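Clavulanic acid biosynthesis oligopeptide binding protein 2 (Streptomyces clavuligerus, PDB 2WOL) probably binds peptides or related solutes as an extracellular solute-binding protein, and belongs to the biosynthetic pathway of the beta-lactamase inhibitor clavulanic acid. Local coordinates at residues L63-P71 and P81-G90; G95-G106 and H170-S181. All blocks are in the same frame, centred on the assembly; numbering follows the deposited sequence.

Contact 1: residues L63-P71 and P81-G90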
# COMPACT_ATOMS: atom_id res chain seq x y z
N LEU A 63 -12.27 -10.29 -8.93
CA LEU A 63 -12.51 -11.67 -8.50
C LEU A 63 -13.44 -11.81 -7.30
O LEU A 63 -14.19 -12.78 -7.22
CB LEU A 63 -11.17 -12.35 -8.19
CG LEU A 63 -10.21 -12.59 -9.35
CD1 LEU A 63 -8.85 -13.01 -8.81
CD2 LEU A 63 -10.77 -13.65 -10.29
N ASN A 64 -13.36 -10.88 -6.36
CA ASN A 64 -14.12 -11.02 -5.13
C ASN A 64 -14.69 -9.71 -4.64
O ASN A 64 -14.00 -8.69 -4.61
CB ASN A 64 -13.27 -11.66 -4.04
CG ASN A 64 -13.03 -13.14 -4.27
OD1 ASN A 64 -13.97 -13.95 -4.20
ND2 ASN A 64 -11.79 -13.50 -4.57
N ARG A 65 -15.96 -9.75 -4.26
CA ARG A 65 -16.60 -8.61 -3.63
C ARG A 65 -16.34 -8.62 -2.13
O ARG A 65 -15.93 -9.64 -1.57
CB ARG A 65 -18.10 -8.62 -3.93
CG ARG A 65 -18.42 -8.53 -5.41
CD ARG A 65 -19.92 -8.56 -5.65
NE ARG A 65 -20.59 -7.39 -5.11
CZ ARG A 65 -21.88 -7.12 -5.27
NH1 ARG A 65 -22.66 -7.95 -5.96
NH2 ARG A 65 -22.41 -6.02 -4.74
N THR A 66 -16.56 -7.48 -1.50
CA THR A 66 -16.33 -7.30 -0.07
C THR A 66 -17.50 -6.51 0.50
O THR A 66 -18.32 -6.00 -0.27
CB THR A 66 -14.99 -6.57 0.19
OG1 THR A 66 -14.88 -5.46 -0.72
CG2 THR A 66 -13.80 -7.50 -0.04
N LEU A 67 -17.60 -6.40 1.82
CA LEU A 67 -18.69 -5.62 2.42
C LEU A 67 -18.66 -4.19 1.91
O LEU A 67 -19.70 -3.63 1.50
CB LEU A 67 -18.63 -5.66 3.95
CG LEU A 67 -19.04 -6.97 4.62
CD1 LEU A 67 -18.68 -6.92 6.09
CD2 LEU A 67 -20.53 -7.24 4.45
N MET A 68 -17.47 -3.60 1.95
CA MET A 68 -17.21 -2.25 1.47
C MET A 68 -16.15 -2.34 0.39
O MET A 68 -15.35 -3.27 0.38
CB MET A 68 -16.69 -1.37 2.61
CG MET A 68 -17.60 -1.32 3.83
SD MET A 68 -19.15 -0.46 3.49
CE MET A 68 -18.56 1.21 3.23
N ALA A 69 -16.13 -1.38 -0.53
CA ALA A 69 -15.11 -1.34 -1.58
C ALA A 69 -14.79 0.09 -1.94
O ALA A 69 -15.64 0.97 -1.82
CB ALA A 69 -15.57 -2.11 -2.81
N TYR A 70 -13.56 0.33 -2.40
CA TYR A 70 -13.24 1.66 -2.91
C TYR A 70 -14.06 1.91 -4.18
O TYR A 70 -14.10 1.06 -5.07
CB TYR A 70 -11.73 1.84 -3.09
CG TYR A 70 -11.04 1.69 -1.76
CD1 TYR A 70 -10.46 0.48 -1.39
CD2 TYR A 70 -11.03 2.74 -0.84
CE1 TYR A 70 -9.86 0.32 -0.15
CE2 TYR A 70 -10.43 2.59 0.41
CZ TYR A 70 -9.86 1.37 0.75
OH TYR A 70 -9.27 1.20 1.99
N PRO A 71 -14.74 3.06 -4.24
CA PRO A 71 -15.64 3.29 -5.37
C PRO A 71 -14.88 3.49 -6.67
O PRO A 71 -13.67 3.75 -6.66
CB PRO A 71 -16.40 4.56 -4.96
CG PRO A 71 -15.51 5.25 -4.00
CD PRO A 71 -14.74 4.18 -3.28
N PRO A 81 -14.25 4.20 1.46
CA PRO A 81 -14.94 2.94 1.16
C PRO A 81 -16.46 3.13 1.00
O PRO A 81 -17.07 3.87 1.78
CB PRO A 81 -14.62 2.06 2.36
CG PRO A 81 -13.33 2.62 2.91
CD PRO A 81 -13.43 4.10 2.68
N ALA A 82 -17.01 2.49 -0.02
CA ALA A 82 -18.43 2.58 -0.36
C ALA A 82 -19.10 1.21 -0.20
O ALA A 82 -18.41 0.19 -0.25
CB ALA A 82 -18.59 3.09 -1.79
N PRO A 83 -20.43 1.17 0.02
CA PRO A 83 -21.10 -0.12 0.16
C PRO A 83 -20.91 -0.98 -1.08
O PRO A 83 -21.07 -0.50 -2.20
CB PRO A 83 -22.58 0.26 0.31
CG PRO A 83 -22.58 1.66 0.75
CD PRO A 83 -21.37 2.30 0.16
N ASP A 84 -20.57 -2.25 -0.86
CA ASP A 84 -20.42 -3.21 -1.95
C ASP A 84 -21.39 -4.37 -1.70
O ASP A 84 -22.51 -4.34 -2.21
CB ASP A 84 -18.95 -3.67 -2.05
CG ASP A 84 -18.71 -4.67 -3.18
OD1 ASP A 84 -19.63 -4.92 -3.99
OD2 ASP A 84 -17.58 -5.20 -3.25
N LEU A 85 -20.98 -5.36 -0.92
CA LEU A 85 -21.90 -6.43 -0.53
C LEU A 85 -22.89 -5.93 0.52
O LEU A 85 -24.02 -6.41 0.59
CB LEU A 85 -21.16 -7.67 -0.02
CG LEU A 85 -20.37 -8.48 -1.03
CD1 LEU A 85 -19.50 -9.49 -0.31
CD2 LEU A 85 -21.28 -9.19 -2.03
N ALA A 86 -22.45 -4.98 1.34
CA ALA A 86 -23.32 -4.35 2.33
C ALA A 86 -24.26 -3.35 1.66
O ALA A 86 -23.92 -2.77 0.62
CB ALA A 86 -22.50 -3.65 3.40
N GLU A 87 -25.43 -3.17 2.24
CA GLU A 87 -26.40 -2.22 1.69
C GLU A 87 -26.06 -0.77 2.04
O GLU A 87 -26.48 0.16 1.35
CB GLU A 87 -27.81 -2.55 2.19
CG GLU A 87 -28.28 -3.96 1.83
CD GLU A 87 -29.56 -4.35 2.55
OE1 GLU A 87 -29.63 -4.21 3.79
OE2 GLU A 87 -30.49 -4.82 1.87
N GLY A 88 -25.29 -0.59 3.11
CA GLY A 88 -24.82 0.72 3.54
C GLY A 88 -23.47 0.64 4.22
O GLY A 88 -22.98 -0.45 4.50
N PRO A 89 -22.85 1.81 4.50
CA PRO A 89 -21.58 1.81 5.23
C PRO A 89 -21.72 1.23 6.63
O PRO A 89 -22.83 1.19 7.18
CB PRO A 89 -21.21 3.30 5.30
CG PRO A 89 -22.02 3.95 4.25
CD PRO A 89 -23.29 3.17 4.16
N GLY A 90 -20.61 0.79 7.21
CA GLY A 90 -20.61 0.25 8.57
C GLY A 90 -21.34 1.14 9.55
O GLY A 90 -21.10 2.34 9.60
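Arg65 and Asp84 form the salt bridge of this contact. The guanidinium turns its NE side to the carboxylate, and NE and NH2 both reach one oxygen: NE lies 2.9 Å and NH2 3.1 Å from Asp84 OD1. A turn about the CG-CD bond of the arginine (chi3 66°) brings these two nitrogens round to the acid, and the two flat groups end up 21° apart. NH2 also bonds to Thr238 O and, weakly, to Asp84 O; together with the grip on OD1 these probably limit the rotation of the guanidinium. The other carboxylate oxygen, OD2, takes the backbone N of Thr66 at 3.0 Å, almost straight but from above the carboxylate plane, and forms a second salt bridge with Arg242. With two arginines and a backbone N-H around it, the buried acid is probably held ionised.

Backbone bonds pair the segments as a two-stranded antiparallel ladder, a separate small sheet within this family 5 solute-binding protein. Ala69 and Ala82 are its hydrogen-bonded pair, exchanging N-H and carbonyl in both directions. Beyond the ladder the chain of 81-90 curls around two carbonyls: Thr66 O receives Leu85 N, while Leu67 O is gripped twice, by Asp84 N at 2.9 Å and Ala86 N at 3.1 Å.

Apolar contacts lie around these bonds. Leu85 lays CD2 over one face of the Arg65 guanidinium, 3.6 Å from NE. Met68, bent at both chi2 and chi3, swings its methyl back across the partner segment, where CE lies against the carbonyl of Pro81 and sits 4.0 Å from Pro89 CB. At the far end Tyr70 CE2 meets Pro81 CG at 3.8 Å, the tyrosine hydroxyl being bonded to His185.

Contact 2: residues G95-G106 and H170-S181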
# COMPACT_ATOMS: atom_id res chain seq x y z
N GLY A 95 -19.03 3.88 20.72
CA GLY A 95 -17.88 4.78 20.61
C GLY A 95 -16.78 4.29 19.69
O GLY A 95 -15.60 4.42 20.00
N GLY A 96 -17.18 3.70 18.56
CA GLY A 96 -16.24 3.20 17.56
C GLY A 96 -15.81 1.76 17.76
O GLY A 96 -14.94 1.26 17.04
N ARG A 97 -16.42 1.09 18.73
CA ARG A 97 -16.05 -0.29 19.09
C ARG A 97 -16.91 -1.35 18.40
O ARG A 97 -16.49 -2.49 18.27
CB ARG A 97 -16.13 -0.50 20.60
CG ARG A 97 -15.08 0.23 21.41
CD ARG A 97 -15.41 0.16 22.90
NE ARG A 97 -14.48 0.93 23.72
CZ ARG A 97 -14.62 2.23 24.01
NH1 ARG A 97 -15.65 2.92 23.54
NH2 ARG A 97 -13.71 2.83 24.76
N THR A 98 -18.11 -0.98 17.97
CA THR A 98 -19.02 -1.95 17.36
C THR A 98 -19.46 -1.52 15.96
O THR A 98 -19.95 -0.41 15.75
CB THR A 98 -20.23 -2.23 18.28
OG1 THR A 98 -19.75 -2.64 19.56
CG2 THR A 98 -21.13 -3.32 17.70
N TRP A 99 -19.26 -2.43 15.01
CA TRP A 99 -19.51 -2.16 13.60
C TRP A 99 -20.48 -3.19 13.04
O TRP A 99 -20.21 -4.40 13.08
CB TRP A 99 -18.20 -2.18 12.83
CG TRP A 99 -17.33 -1.00 13.13
CD1 TRP A 99 -16.65 -0.74 14.29
CD2 TRP A 99 -17.07 0.10 12.26
NE1 TRP A 99 -15.97 0.45 14.19
CE2 TRP A 99 -16.21 0.99 12.95
CE3 TRP A 99 -17.47 0.43 10.95
CZ2 TRP A 99 -15.75 2.18 12.38
CZ3 TRP A 99 -17.00 1.60 10.39
CH2 TRP A 99 -16.15 2.47 11.10
N THR A 100 -21.60 -2.71 12.52
CA THR A 100 -22.66 -3.56 12.00
C THR A 100 -22.84 -3.34 10.50
O THR A 100 -22.87 -2.20 10.02
CB THR A 100 -23.99 -3.27 12.75
OG1 THR A 100 -23.79 -3.48 14.15
CG2 THR A 100 -25.11 -4.17 12.25
N TYR A 101 -22.96 -4.44 9.76
CA TYR A 101 -23.21 -4.42 8.31
C TYR A 101 -24.41 -5.28 7.97
O TYR A 101 -24.66 -6.30 8.63
CB TYR A 101 -21.98 -4.92 7.53
CG TYR A 101 -20.73 -4.10 7.73
CD1 TYR A 101 -19.89 -4.33 8.81
CD2 TYR A 101 -20.39 -3.08 6.83
CE1 TYR A 101 -18.74 -3.59 9.01
CE2 TYR A 101 -19.24 -2.32 7.02
CZ TYR A 101 -18.42 -2.58 8.11
OH TYR A 101 -17.27 -1.85 8.33
N ARG A 102 -25.13 -4.87 6.94
CA ARG A 102 -26.31 -5.59 6.46
C ARG A 102 -26.08 -5.98 5.01
O ARG A 102 -25.89 -5.12 4.15
CB ARG A 102 -27.56 -4.72 6.64
CG ARG A 102 -27.66 -4.17 8.06
CD ARG A 102 -28.89 -3.34 8.35
NE ARG A 102 -28.74 -2.73 9.67
CZ ARG A 102 -28.95 -3.36 10.82
NH1 ARG A 102 -29.37 -4.62 10.84
NH2 ARG A 102 -28.76 -2.72 11.97
N LEU A 103 -26.09 -7.29 4.76
CA LEU A 103 -25.73 -7.82 3.45
C LEU A 103 -26.89 -7.80 2.47
O LEU A 103 -28.05 -8.02 2.85
CB LEU A 103 -25.21 -9.26 3.59
CG LEU A 103 -23.77 -9.48 4.06
CD1 LEU A 103 -23.61 -9.25 5.56
CD2 LEU A 103 -23.34 -10.90 3.69
N ARG A 104 -26.58 -7.54 1.21
CA ARG A 104 -27.54 -7.70 0.12
C ARG A 104 -28.00 -9.16 0.04
O ARG A 104 -27.22 -10.08 0.29
CB ARG A 104 -26.91 -7.29 -1.22
CG ARG A 104 -26.62 -5.80 -1.34
CD ARG A 104 -25.77 -5.54 -2.57
NE ARG A 104 -25.66 -4.12 -2.87
CZ ARG A 104 -26.52 -3.45 -3.64
NH1 ARG A 104 -27.56 -4.07 -4.18
NH2 ARG A 104 -26.34 -2.16 -3.86
N ARG A 105 -29.27 -9.35 -0.28
CA ARG A 105 -29.89 -10.68 -0.29
C ARG A 105 -29.75 -11.35 -1.65
O ARG A 105 -29.65 -10.68 -2.68
CB ARG A 105 -31.38 -10.59 0.07
CG ARG A 105 -31.76 -9.46 1.03
CD ARG A 105 -31.93 -9.94 2.46
NE ARG A 105 -32.52 -8.89 3.30
CZ ARG A 105 -32.88 -9.05 4.57
NH1 ARG A 105 -32.71 -10.21 5.19
NH2 ARG A 105 -33.41 -8.03 5.24
N GLY A 106 -29.74 -12.68 -1.64
CA GLY A 106 -29.79 -13.48 -2.86
C GLY A 106 -28.55 -13.48 -3.74
O GLY A 106 -28.62 -13.89 -4.90
N HIS A 170 -27.94 -12.40 6.81
CA HIS A 170 -27.68 -11.14 6.11
C HIS A 170 -27.24 -10.01 7.05
O HIS A 170 -27.32 -8.83 6.69
CB HIS A 170 -28.91 -10.73 5.29
CG HIS A 170 -29.33 -11.77 4.30
ND1 HIS A 170 -28.62 -12.03 3.15
CD2 HIS A 170 -30.37 -12.64 4.31
CE1 HIS A 170 -29.21 -13.00 2.48
NE2 HIS A 170 -30.28 -13.39 3.16
N THR A 171 -26.76 -10.38 8.23
CA THR A 171 -26.30 -9.40 9.21
C THR A 171 -25.00 -9.88 9.86
O THR A 171 -24.86 -11.05 10.22
CB THR A 171 -27.36 -9.15 10.31
OG1 THR A 171 -28.64 -8.94 9.69
CG2 THR A 171 -27.01 -7.92 11.14
N ILE A 172 -24.05 -8.96 10.00
CA ILE A 172 -22.81 -9.25 10.69
C ILE A 172 -22.42 -8.10 11.62
O ILE A 172 -22.52 -6.92 11.24
CB ILE A 172 -21.66 -9.64 9.69
CG1 ILE A 172 -20.46 -10.22 10.44
CG2 ILE A 172 -21.28 -8.45 8.78
CD1 ILE A 172 -19.52 -11.03 9.56
N VAL A 173 -22.01 -8.45 12.84
CA VAL A 173 -21.65 -7.47 13.86
C VAL A 173 -20.23 -7.74 14.36
O VAL A 173 -19.93 -8.85 14.81
CB VAL A 173 -22.63 -7.51 15.06
CG1 VAL A 173 -22.25 -6.47 16.11
CG2 VAL A 173 -24.07 -7.28 14.60
N PHE A 174 -19.37 -6.73 14.28
CA PHE A 174 -18.00 -6.83 14.77
C PHE A 174 -17.86 -6.06 16.09
O PHE A 174 -18.04 -4.84 16.13
CB PHE A 174 -17.02 -6.27 13.74
CG PHE A 174 -17.00 -7.03 12.44
CD1 PHE A 174 -17.80 -6.64 11.37
CD2 PHE A 174 -16.16 -8.13 12.28
CE1 PHE A 174 -17.78 -7.33 10.17
CE2 PHE A 174 -16.13 -8.83 11.07
CZ PHE A 174 -16.94 -8.43 10.01
N ARG A 175 -17.54 -6.78 17.16
CA ARG A 175 -17.33 -6.17 18.47
C ARG A 175 -15.83 -6.06 18.73
O ARG A 175 -15.18 -7.03 19.12
CB ARG A 175 -17.99 -7.00 19.57
CG ARG A 175 -19.51 -7.09 19.48
CD ARG A 175 -20.02 -8.01 20.58
NE ARG A 175 -21.47 -8.00 20.72
CZ ARG A 175 -22.14 -8.73 21.62
NH1 ARG A 175 -21.48 -9.53 22.45
NH2 ARG A 175 -23.46 -8.66 21.68
N LEU A 176 -15.29 -4.87 18.50
CA LEU A 176 -13.85 -4.65 18.54
C LEU A 176 -13.32 -4.52 19.96
O LEU A 176 -14.05 -4.15 20.87
CB LEU A 176 -13.45 -3.43 17.70
CG LEU A 176 -14.03 -3.31 16.28
CD1 LEU A 176 -13.49 -2.06 15.58
CD2 LEU A 176 -13.77 -4.55 15.44
N THR A 177 -12.03 -4.83 20.13
CA THR A 177 -11.37 -4.76 21.43
C THR A 177 -11.05 -3.32 21.83
O THR A 177 -10.71 -3.05 22.98
CB THR A 177 -10.07 -5.58 21.44
OG1 THR A 177 -9.21 -5.13 20.38
CG2 THR A 177 -10.36 -7.06 21.26
N ARG A 178 -11.15 -2.41 20.87
CA ARG A 178 -10.83 -0.99 21.05
C ARG A 178 -11.50 -0.20 19.94
O ARG A 178 -11.86 -0.77 18.91
CB ARG A 178 -9.30 -0.78 21.02
CG ARG A 178 -8.65 -1.14 19.68
CD ARG A 178 -7.19 -1.56 19.84
NE ARG A 178 -7.07 -2.79 20.62
CZ ARG A 178 -5.98 -3.57 20.65
NH1 ARG A 178 -4.90 -3.25 19.95
NH2 ARG A 178 -5.98 -4.66 21.40
N PRO A 179 -11.70 1.12 20.14
CA PRO A 179 -12.26 1.92 19.04
C PRO A 179 -11.35 1.90 17.82
O PRO A 179 -10.12 1.93 17.95
CB PRO A 179 -12.31 3.33 19.64
CG PRO A 179 -12.34 3.13 21.11
CD PRO A 179 -11.46 1.94 21.34
N PHE A 180 -11.95 1.81 16.63
CA PHE A 180 -11.18 1.82 15.40
C PHE A 180 -11.93 2.56 14.29
O PHE A 180 -12.81 2.00 13.63
CB PHE A 180 -10.79 0.40 14.95
CG PHE A 180 -9.72 0.38 13.90
CD1 PHE A 180 -8.39 0.58 14.26
CD2 PHE A 180 -10.03 0.18 12.56
CE1 PHE A 180 -7.39 0.58 13.30
CE2 PHE A 180 -9.04 0.18 11.60
CZ PHE A 180 -7.71 0.38 11.97
N SER A 181 -11.57 3.83 14.10
CA SER A 181 -12.25 4.73 13.17
C SER A 181 -12.27 4.21 11.73
O SER A 181 -13.20 4.52 10.97
CB SER A 181 -11.60 6.12 13.21
OG SER A 181 -10.22 6.06 12.89
O HOH W 1 -17.06 -3.94 21.01
O HOH W 2 -12.61 -0.94 24.31
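Arg105 lays its CD over the centre of the His170 ring, a CH-pi contact 3.7 Å from the centroid, where a turn about the CB-CG bond (chi2 -100°) carries it, while NH1 reaches past to CD2 of that ring. The pair closes one end of an antiparallel ladder, strands 98-102 and 171-175, the central two of a four-stranded sheet flanked by 91-93 and 164-166. Trp99 with Phe174 and Tyr101 with Ile172 are the hydrogen-bonded pairs; Thr98-Arg175, Thr100-Val173 and Arg102-Thr171 are the non-hydrogen-bonded ones, their side chains together on the opposite face, where Thr98 CG2 rests 3.7 Å from Val173 CG1.

Trp99, Tyr101 and Phe174 pack on helix 183-186, whose Phe183 meets both the indole and the phenylalanine ring; Ile172, on the same face, lies against strand 164-166. Tyr101 CD1 comes to the edge of the Phe174 ring, 3.9 Å from CE1, the two side chains crossing at about a right angle; the Tyr101 hydroxyl bonds to Asp184. Leu176 CD1 approaches Trp99 CD1 to 3.7 Å.

At the other end Pro179 CG sits over the centre of the Arg97 guanidinium, 3.8 Å from CZ, while Arg97 NH1 bonds to Asp94 O. Arg97 and Thr98 also form a classic beta bulge opposite Ser93. Gly96 O is gripped from opposite faces of its plane, by Phe180 N and Trp99 NE1, each at 3.1 Å.

In the fold
From the N terminus, the chain runs through strand 34-39 and helix 54-63 into contact 1, where 81-90 returns on 63-71 and closes a short loop of nine residues without helix or strand. Strand 91-93 follows, then contact 2 closes a much longer excursion of 63 residues, containing helices 117-127 and 140-144, when 170-181 comes back beside 95-106. The contacts are in series, neither nested nor crossed, yet they touch: Glu87 N pairs with Arg102 O and Leu85 O with Arg104 N, so 81-90 runs on alongside the four-stranded sheet. Helix 183-186 touches both, Asp184 being common to the two.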